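Local coordinates for protein dihydrofolate reductase (Moritella profunda, PDB 3IA4) that reduces 7,8-dihydrofolate to tetrahydrofolate with NADPH, probably a key step of folate metabolism, and is bound here to the inhibitor methotrexate, at residues A[22-34]-A[143-155]. Sequence-based numbering, arbitrary orientation.
Sequences PWHLPAELQLFKR and YAADDKNPHNYRF. With MTX (methotrexate), chain F.
Asn149 reaches from the hairpin loop between strands 135-143 and 153-160 to the first turn of helix 26-36, a helix that lies against the central mixed sheet of the dihydrofolate reductase fold. Its OD1 accepts the backbone N-H of Ala27 at 2.9 Å, in the carbonyl plane and on a lone pair. The other end of the amide is also held: ND2 donates to Asp146 OD1 at 3.0 Å, nearly straight (162°), and the same oxygen takes the N-H of Lys148 in an Asx turn, so the flat group is fixed in rotation. An aspartate here would probably keep an acceptor for Ala27 but lose the donor to Asp146, putting two carboxylates side by side and leaving the loop freer to shift.

Apolar packing runs from the loop before the helix along its length. Leu25 spreads its two methyls, CD1 against Asn149 CB (3.5 Å) and CD2 against Tyr153 CD1 (3.8 Å). Leu31, its CG anti to the backbone N (chi1 -177°), brings CD1 to the edge of the Tyr153 ring, near its plane, and that methyl also touches Tyr143 CE1 and Phe155 CB.

Polar links flank this core. Arg34 NH2 gives a weak bond to Tyr143 OH at 3.2 Å, the guanidinium and ring planes 33° apart; the stronger partner of that hydroxyl is Glu141, on the same strand. One water joins His24 N to His151 NE2.

On the pocket side of the helix, Glu28 meets the methotrexate pteridine, its OE2 accepting from NA2 at 2.7 Å and also bonded to Thr115, while Phe32 lays a ring face against the inhibitor. Between helix and strand, a second water donates to Ala27 O, accepts from Arg34 NH2 and lies 2.6 Å from Tyr153 OH.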
loop_
_atom_site.group_PDB
_atom_site.type_symbol
_atom_site.label_atom_id
_atom_site.label_comp_id
_atom_site.label_asym_id
_atom_site.label_seq_id
_atom_site.Cartn_x
_atom_site.Cartn_y
_atom_site.Cartn_z
ATOM N N PRO A 22 8.868 7.542 7.353
ATOM C CA PRO A 22 10.022 8.078 8.107
ATOM C C PRO A 22 11.328 7.331 7.834
ATOM O O PRO A 22 11.981 6.854 8.793
ATOM C CB PRO A 22 9.597 7.897 9.578
ATOM C CG PRO A 22 8.781 6.642 9.522
ATOM C CD PRO A 22 7.924 6.837 8.241
ATOM N N TRP A 23 11.696 7.209 6.556
ATOM C CA TRP A 23 12.965 6.578 6.179
ATOM C C TRP A 23 13.314 7.060 4.790
ATOM O O TRP A 23 12.465 7.555 4.052
ATOM C CB TRP A 23 12.897 5.036 6.161
ATOM C CG TRP A 23 11.718 4.429 5.430
ATOM C CD1 TRP A 23 11.535 4.313 4.072
ATOM C CD2 TRP A 23 10.526 3.927 6.039
ATOM N NE1 TRP A 23 10.311 3.680 3.799
ATOM C CE2 TRP A 23 9.675 3.463 4.997
ATOM C CE3 TRP A 23 10.113 3.779 7.392
ATOM C CZ2 TRP A 23 8.422 2.885 5.248
ATOM C CZ3 TRP A 23 8.844 3.213 7.643
ATOM C CH2 TRP A 23 8.033 2.750 6.580
ATOM N N HIS A 24 14.596 6.927 4.459
ATOM C CA HIS A 24 15.090 7.199 3.099
ATOM C C HIS A 24 15.425 5.862 2.450
ATOM O O HIS A 24 16.333 5.175 2.911
ATOM C CB HIS A 24 16.368 8.069 3.168
ATOM C CG HIS A 24 16.877 8.465 1.804
ATOM N ND1 HIS A 24 17.972 7.872 1.210
ATOM C CD2 HIS A 24 16.372 9.324 0.895
ATOM C CE1 HIS A 24 18.132 8.363 -0.011
ATOM N NE2 HIS A 24 17.180 9.258 -0.218
ATOM N N LEU A 25 14.689 5.457 1.409
ATOM C CA LEU A 25 14.885 4.161 0.809
ATOM C C LEU A 25 14.335 4.178 -0.625
ATOM O O LEU A 25 13.309 3.588 -0.941
ATOM C CB LEU A 25 14.137 3.098 1.707
ATOM C CG LEU A 25 14.688 1.685 1.753
ATOM C CD1 LEU A 25 16.217 1.630 2.137
ATOM C CD2 LEU A 25 13.818 0.768 2.687
ATOM N N PRO A 26 15.007 4.906 -1.525
ATOM C CA PRO A 26 14.480 5.130 -2.866
ATOM C C PRO A 26 14.225 3.849 -3.624
ATOM O O PRO A 26 13.295 3.812 -4.431
ATOM C CB PRO A 26 15.627 5.878 -3.587
ATOM C CG PRO A 26 16.759 5.977 -2.589
ATOM C CD PRO A 26 16.267 5.603 -1.241
ATOM N N ALA A 27 15.048 2.820 -3.440
ATOM C CA ALA A 27 14.836 1.601 -4.197
ATOM C C ALA A 27 13.521 0.920 -3.892
ATOM O O ALA A 27 13.018 0.129 -4.702
ATOM C CB ALA A 27 15.982 0.576 -3.932
ATOM N N GLU A 28 13.020 1.114 -2.676
ATOM C CA GLU A 28 11.761 0.500 -2.274
ATOM C C GLU A 28 10.622 1.046 -3.133
ATOM O O GLU A 28 9.651 0.337 -3.385
ATOM C CB GLU A 28 11.463 0.767 -0.814
ATOM C CG GLU A 28 10.697 -0.373 -0.172
ATOM C CD GLU A 28 9.184 -0.349 -0.428
ATOM O OE1 GLU A 28 8.618 0.758 -0.417
ATOM O OE2 GLU A 28 8.579 -1.439 -0.626
ATOM N N LEU A 29 10.722 2.286 -3.590
ATOM C CA LEU A 29 9.633 2.821 -4.450
ATOM C C LEU A 29 9.622 2.133 -5.785
ATOM O O LEU A 29 8.565 2.083 -6.461
ATOM C CB LEU A 29 9.760 4.336 -4.726
ATOM C CG LEU A 29 9.636 5.233 -3.509
ATOM C CD1 LEU A 29 9.842 6.740 -3.890
ATOM C CD2 LEU A 29 8.282 5.022 -2.829
ATOM N N GLN A 30 10.797 1.667 -6.210
ATOM C CA GLN A 30 10.898 0.876 -7.439
ATOM C C GLN A 30 10.235 -0.484 -7.246
ATOM O O GLN A 30 9.632 -1.022 -8.171
ATOM C CB GLN A 30 12.355 0.683 -7.878
ATOM C CG GLN A 30 13.011 2.008 -8.258
ATOM C CD GLN A 30 12.232 2.785 -9.308
ATOM O OE1 GLN A 30 11.847 2.233 -10.346
ATOM N NE2 GLN A 30 11.977 4.067 -9.037
ATOM N N LEU A 31 10.362 -1.059 -6.047
ATOM C CA LEU A 31 9.636 -2.286 -5.762
ATOM C C LEU A 31 8.141 -2.034 -5.825
ATOM O O LEU A 31 7.378 -2.838 -6.371
ATOM C CB LEU A 31 10.041 -2.798 -4.357
ATOM C CG LEU A 31 9.484 -4.122 -3.833
ATOM C CD1 LEU A 31 10.312 -4.615 -2.628
ATOM C CD2 LEU A 31 7.980 -3.944 -3.472
ATOM N N PHE A 32 7.701 -0.932 -5.218
ATOM C CA PHE A 32 6.279 -0.596 -5.235
ATOM C C PHE A 32 5.792 -0.431 -6.696
ATOM O O PHE A 32 4.712 -0.906 -7.123
ATOM C CB PHE A 32 6.070 0.694 -4.419
ATOM C CG PHE A 32 4.746 1.348 -4.622
ATOM C CD1 PHE A 32 3.612 0.914 -3.905
ATOM C CD2 PHE A 32 4.594 2.389 -5.531
ATOM C CE1 PHE A 32 2.400 1.508 -4.087
ATOM C CE2 PHE A 32 3.365 2.959 -5.749
ATOM C CZ PHE A 32 2.262 2.569 -4.997
ATOM N N LYS A 33 6.575 0.288 -7.454
ATOM C CA LYS A 33 6.197 0.488 -8.860
ATOM C C LYS A 33 6.081 -0.825 -9.639
ATOM O O LYS A 33 5.079 -1.046 -10.351
ATOM C CB LYS A 33 7.217 1.404 -9.528
ATOM C CG LYS A 33 6.768 1.786 -10.950
ATOM C CD LYS A 33 7.975 2.456 -11.636
ATOM C CE LYS A 33 7.644 2.846 -13.070
ATOM N NZ LYS A 33 7.305 4.313 -13.173
ATOM N N ARG A 34 7.076 -1.713 -9.529
ATOM C CA ARG A 34 6.988 -2.978 -10.223
ATOM C C ARG A 34 5.722 -3.755 -9.828
ATOM O O ARG A 34 5.105 -4.475 -10.653
ATOM C CB ARG A 34 8.188 -3.885 -9.921
ATOM C CG ARG A 34 9.558 -3.357 -10.269
ATOM C CD ARG A 34 10.579 -4.509 -10.105
ATOM N NE ARG A 34 11.000 -4.772 -8.715
ATOM C CZ ARG A 34 11.935 -4.049 -8.087
ATOM N NH1 ARG A 34 12.498 -3.023 -8.708
ATOM N NH2 ARG A 34 12.296 -4.329 -6.839
ATOM N N TYR A 143 16.872 -7.755 -0.091
ATOM C CA TYR A 143 17.629 -6.612 -0.618
ATOM C C TYR A 143 18.582 -6.028 0.425
ATOM O O TYR A 143 18.187 -5.210 1.278
ATOM C CB TYR A 143 16.688 -5.509 -1.103
ATOM C CG TYR A 143 15.728 -5.905 -2.188
ATOM C CD1 TYR A 143 14.465 -6.402 -1.890
ATOM C CD2 TYR A 143 16.051 -5.718 -3.543
ATOM C CE1 TYR A 143 13.582 -6.755 -2.891
ATOM C CE2 TYR A 143 15.152 -6.064 -4.551
ATOM C CZ TYR A 143 13.924 -6.583 -4.217
ATOM O OH TYR A 143 12.997 -6.940 -5.187
ATOM N N ALA A 144 19.859 -6.406 0.372
ATOM C CA ALA A 144 20.791 -5.892 1.377
ATOM C C ALA A 144 21.025 -4.390 1.142
ATOM O O ALA A 144 20.945 -3.902 0.008
ATOM C CB ALA A 144 22.129 -6.669 1.334
ATOM N N ALA A 145 21.282 -3.697 2.236
ATOM C CA ALA A 145 21.607 -2.246 2.201
ATOM C C ALA A 145 22.729 -1.980 1.170
ATOM O O ALA A 145 23.637 -2.785 1.017
ATOM C CB ALA A 145 22.074 -1.820 3.553
ATOM N N ASP A 146 22.664 -0.832 0.508
ATOM C CA ASP A 146 23.757 -0.435 -0.430
ATOM C C ASP A 146 24.003 1.076 -0.339
ATOM O O ASP A 146 23.478 1.736 0.551
ATOM C CB ASP A 146 23.470 -0.869 -1.878
ATOM C CG ASP A 146 22.236 -0.187 -2.518
ATOM O OD1 ASP A 146 21.779 0.876 -2.054
ATOM O OD2 ASP A 146 21.734 -0.690 -3.571
ATOM N N ASP A 147 24.831 1.612 -1.235
ATOM C CA ASP A 147 25.143 3.022 -1.114
ATOM C C ASP A 147 23.994 3.944 -1.322
ATOM O O ASP A 147 24.130 5.098 -0.960
ATOM C CB ASP A 147 26.267 3.432 -2.055
ATOM C CG ASP A 147 27.584 2.822 -1.664
ATOM O OD1 ASP A 147 28.461 2.811 -2.543
ATOM O OD2 ASP A 147 27.739 2.339 -0.504
ATOM N N LYS A 148 22.841 3.484 -1.839
ATOM C CA LYS A 148 21.714 4.405 -2.029
ATOM C C LYS A 148 20.568 4.132 -1.031
ATOM O O LYS A 148 19.658 4.927 -0.888
ATOM C CB LYS A 148 21.164 4.340 -3.466
ATOM C CG LYS A 148 21.930 5.280 -4.412
ATOM C CD LYS A 148 21.265 5.365 -5.804
ATOM C CE LYS A 148 19.792 5.857 -5.733
ATOM N NZ LYS A 148 19.474 6.954 -4.735
ATOM N N ASN A 149 20.670 3.010 -0.341
ATOM C CA ASN A 149 19.585 2.513 0.516
ATOM C C ASN A 149 20.217 1.986 1.775
ATOM O O ASN A 149 20.790 0.916 1.765
ATOM C CB ASN A 149 18.858 1.372 -0.218
ATOM C CG ASN A 149 18.187 1.838 -1.448
ATOM O OD1 ASN A 149 17.032 2.349 -1.397
ATOM N ND2 ASN A 149 18.908 1.738 -2.590
ATOM N N PRO A 150 20.077 2.720 2.893
ATOM C CA PRO A 150 20.854 2.465 4.105
ATOM C C PRO A 150 20.342 1.330 4.995
ATOM O O PRO A 150 21.006 1.023 5.960
ATOM C CB PRO A 150 20.741 3.776 4.884
ATOM C CG PRO A 150 19.466 4.476 4.316
ATOM C CD PRO A 150 19.294 3.988 2.934
ATOM N N HIS A 151 19.199 0.740 4.700
ATOM C CA HIS A 151 18.660 -0.308 5.548
ATOM C C HIS A 151 18.418 -1.541 4.731
ATOM O O HIS A 151 17.996 -1.436 3.588
ATOM C CB HIS A 151 17.255 0.156 6.091
ATOM C CG HIS A 151 17.272 1.552 6.623
ATOM N ND1 HIS A 151 18.077 1.918 7.676
ATOM C CD2 HIS A 151 16.584 2.670 6.268
ATOM C CE1 HIS A 151 17.926 3.211 7.924
ATOM N NE2 HIS A 151 17.018 3.691 7.092
ATOM N N ASN A 152 18.627 -2.715 5.333
ATOM C CA ASN A 152 18.221 -3.947 4.716
ATOM C C ASN A 152 16.690 -3.982 4.620
ATOM O O ASN A 152 16.012 -3.535 5.530
ATOM C CB ASN A 152 18.623 -5.103 5.609
ATOM C CG ASN A 152 20.137 -5.253 5.746
ATOM O OD1 ASN A 152 20.850 -4.954 4.833
ATOM N ND2 ASN A 152 20.612 -5.719 6.901
ATOM N N TYR A 153 16.187 -4.546 3.545
ATOM C CA TYR A 153 14.720 -4.781 3.451
ATOM C C TYR A 153 14.438 -6.017 2.663
ATOM O O TYR A 153 15.349 -6.585 2.042
ATOM C CB TYR A 153 13.963 -3.543 2.943
ATOM C CG TYR A 153 14.312 -3.138 1.509
ATOM C CD1 TYR A 153 15.451 -2.397 1.236
ATOM C CD2 TYR A 153 13.503 -3.529 0.458
ATOM C CE1 TYR A 153 15.777 -2.042 -0.112
ATOM C CE2 TYR A 153 13.794 -3.162 -0.872
ATOM C CZ TYR A 153 14.927 -2.424 -1.134
ATOM O OH TYR A 153 15.210 -2.080 -2.457
ATOM N N ARG A 154 13.204 -6.503 2.740
ATOM C CA ARG A 154 12.918 -7.745 2.029
ATOM C C ARG A 154 11.449 -7.696 1.645
ATOM O O ARG A 154 10.648 -6.980 2.250
ATOM C CB ARG A 154 13.236 -9.004 2.868
ATOM C CG ARG A 154 12.283 -9.151 4.009
ATOM C CD ARG A 154 12.728 -10.282 4.969
ATOM N NE ARG A 154 11.842 -10.311 6.145
ATOM C CZ ARG A 154 12.032 -9.572 7.238
ATOM N NH1 ARG A 154 11.164 -9.651 8.256
ATOM N NH2 ARG A 154 13.074 -8.718 7.318
ATOM N N PHE A 155 11.134 -8.415 0.588
ATOM C CA PHE A 155 9.746 -8.554 0.116
ATOM C C PHE A 155 9.142 -9.910 0.446
ATOM O O PHE A 155 9.795 -10.936 0.315
ATOM C CB PHE A 155 9.777 -8.382 -1.389
ATOM C CG PHE A 155 8.444 -8.552 -2.006
ATOM C CD1 PHE A 155 7.433 -7.629 -1.706
ATOM C CD2 PHE A 155 8.141 -9.664 -2.798
ATOM C CE1 PHE A 155 6.150 -7.790 -2.216
ATOM C CE2 PHE A 155 6.836 -9.827 -3.334
ATOM C CZ PHE A 155 5.853 -8.898 -3.028
HETATM N N1 MTX F . 5.944 0.952 -0.602
HETATM C C2 MTX F . 5.209 -0.177 -0.516
HETATM N NA2 MTX F . 5.877 -1.346 -0.480
HETATM N N3 MTX F . 3.845 -0.126 -0.482
HETATM C C4 MTX F . 3.182 1.069 -0.546
HETATM N NA4 MTX F . 1.873 1.065 -0.471
HETATM C C4A MTX F . 3.911 2.210 -0.668
HETATM N N5 MTX F . 3.256 3.414 -0.781
HETATM C C6 MTX F . 3.999 4.562 -0.889
HETATM C C7 MTX F . 5.393 4.559 -0.931
HETATM N N8 MTX F . 6.055 3.326 -0.845
HETATM C C8A MTX F . 5.294 2.171 -0.706
HETATM C C9 MTX F . 3.227 5.873 -0.976
HETATM N N10 MTX F . 4.057 7.010 -1.373
HETATM C CM MTX F . 4.255 8.071 -0.356
HETATM C C11 MTX F . 5.687 7.348 -5.235
HETATM C C12 MTX F . 5.941 8.327 -4.283
HETATM C C13 MTX F . 5.398 8.232 -3.018
HETATM C C14 MTX F . 4.616 7.125 -2.686
HETATM C C15 MTX F . 4.400 6.147 -3.654
HETATM C C16 MTX F . 4.849 6.271 -4.940
HETATM C C MTX F . 6.283 7.364 -6.576
HETATM O O MTX F . 6.671 8.550 -7.179
HETATM N N MTX F . 6.468 6.175 -7.143
HETATM C CA MTX F . 6.897 5.986 -8.500
HETATM C CT MTX F . 5.948 5.032 -9.191
HETATM O O1 MTX F . 5.351 4.148 -8.505
HETATM O O2 MTX F . 5.797 5.112 -10.436
HETATM C CB MTX F . 8.299 5.369 -8.583
HETATM C CG MTX F . 9.350 6.281 -7.953
HETATM C CD MTX F . 9.590 7.590 -8.713
HETATM O OE1 MTX F . 10.459 8.422 -8.320
HETATM O OE2 MTX F . 8.938 7.878 -9.738
HETATM O O HOH W 1 16.314 6.467 6.671
HETATM O O HOH W 2 13.791 -2.758 -4.503
#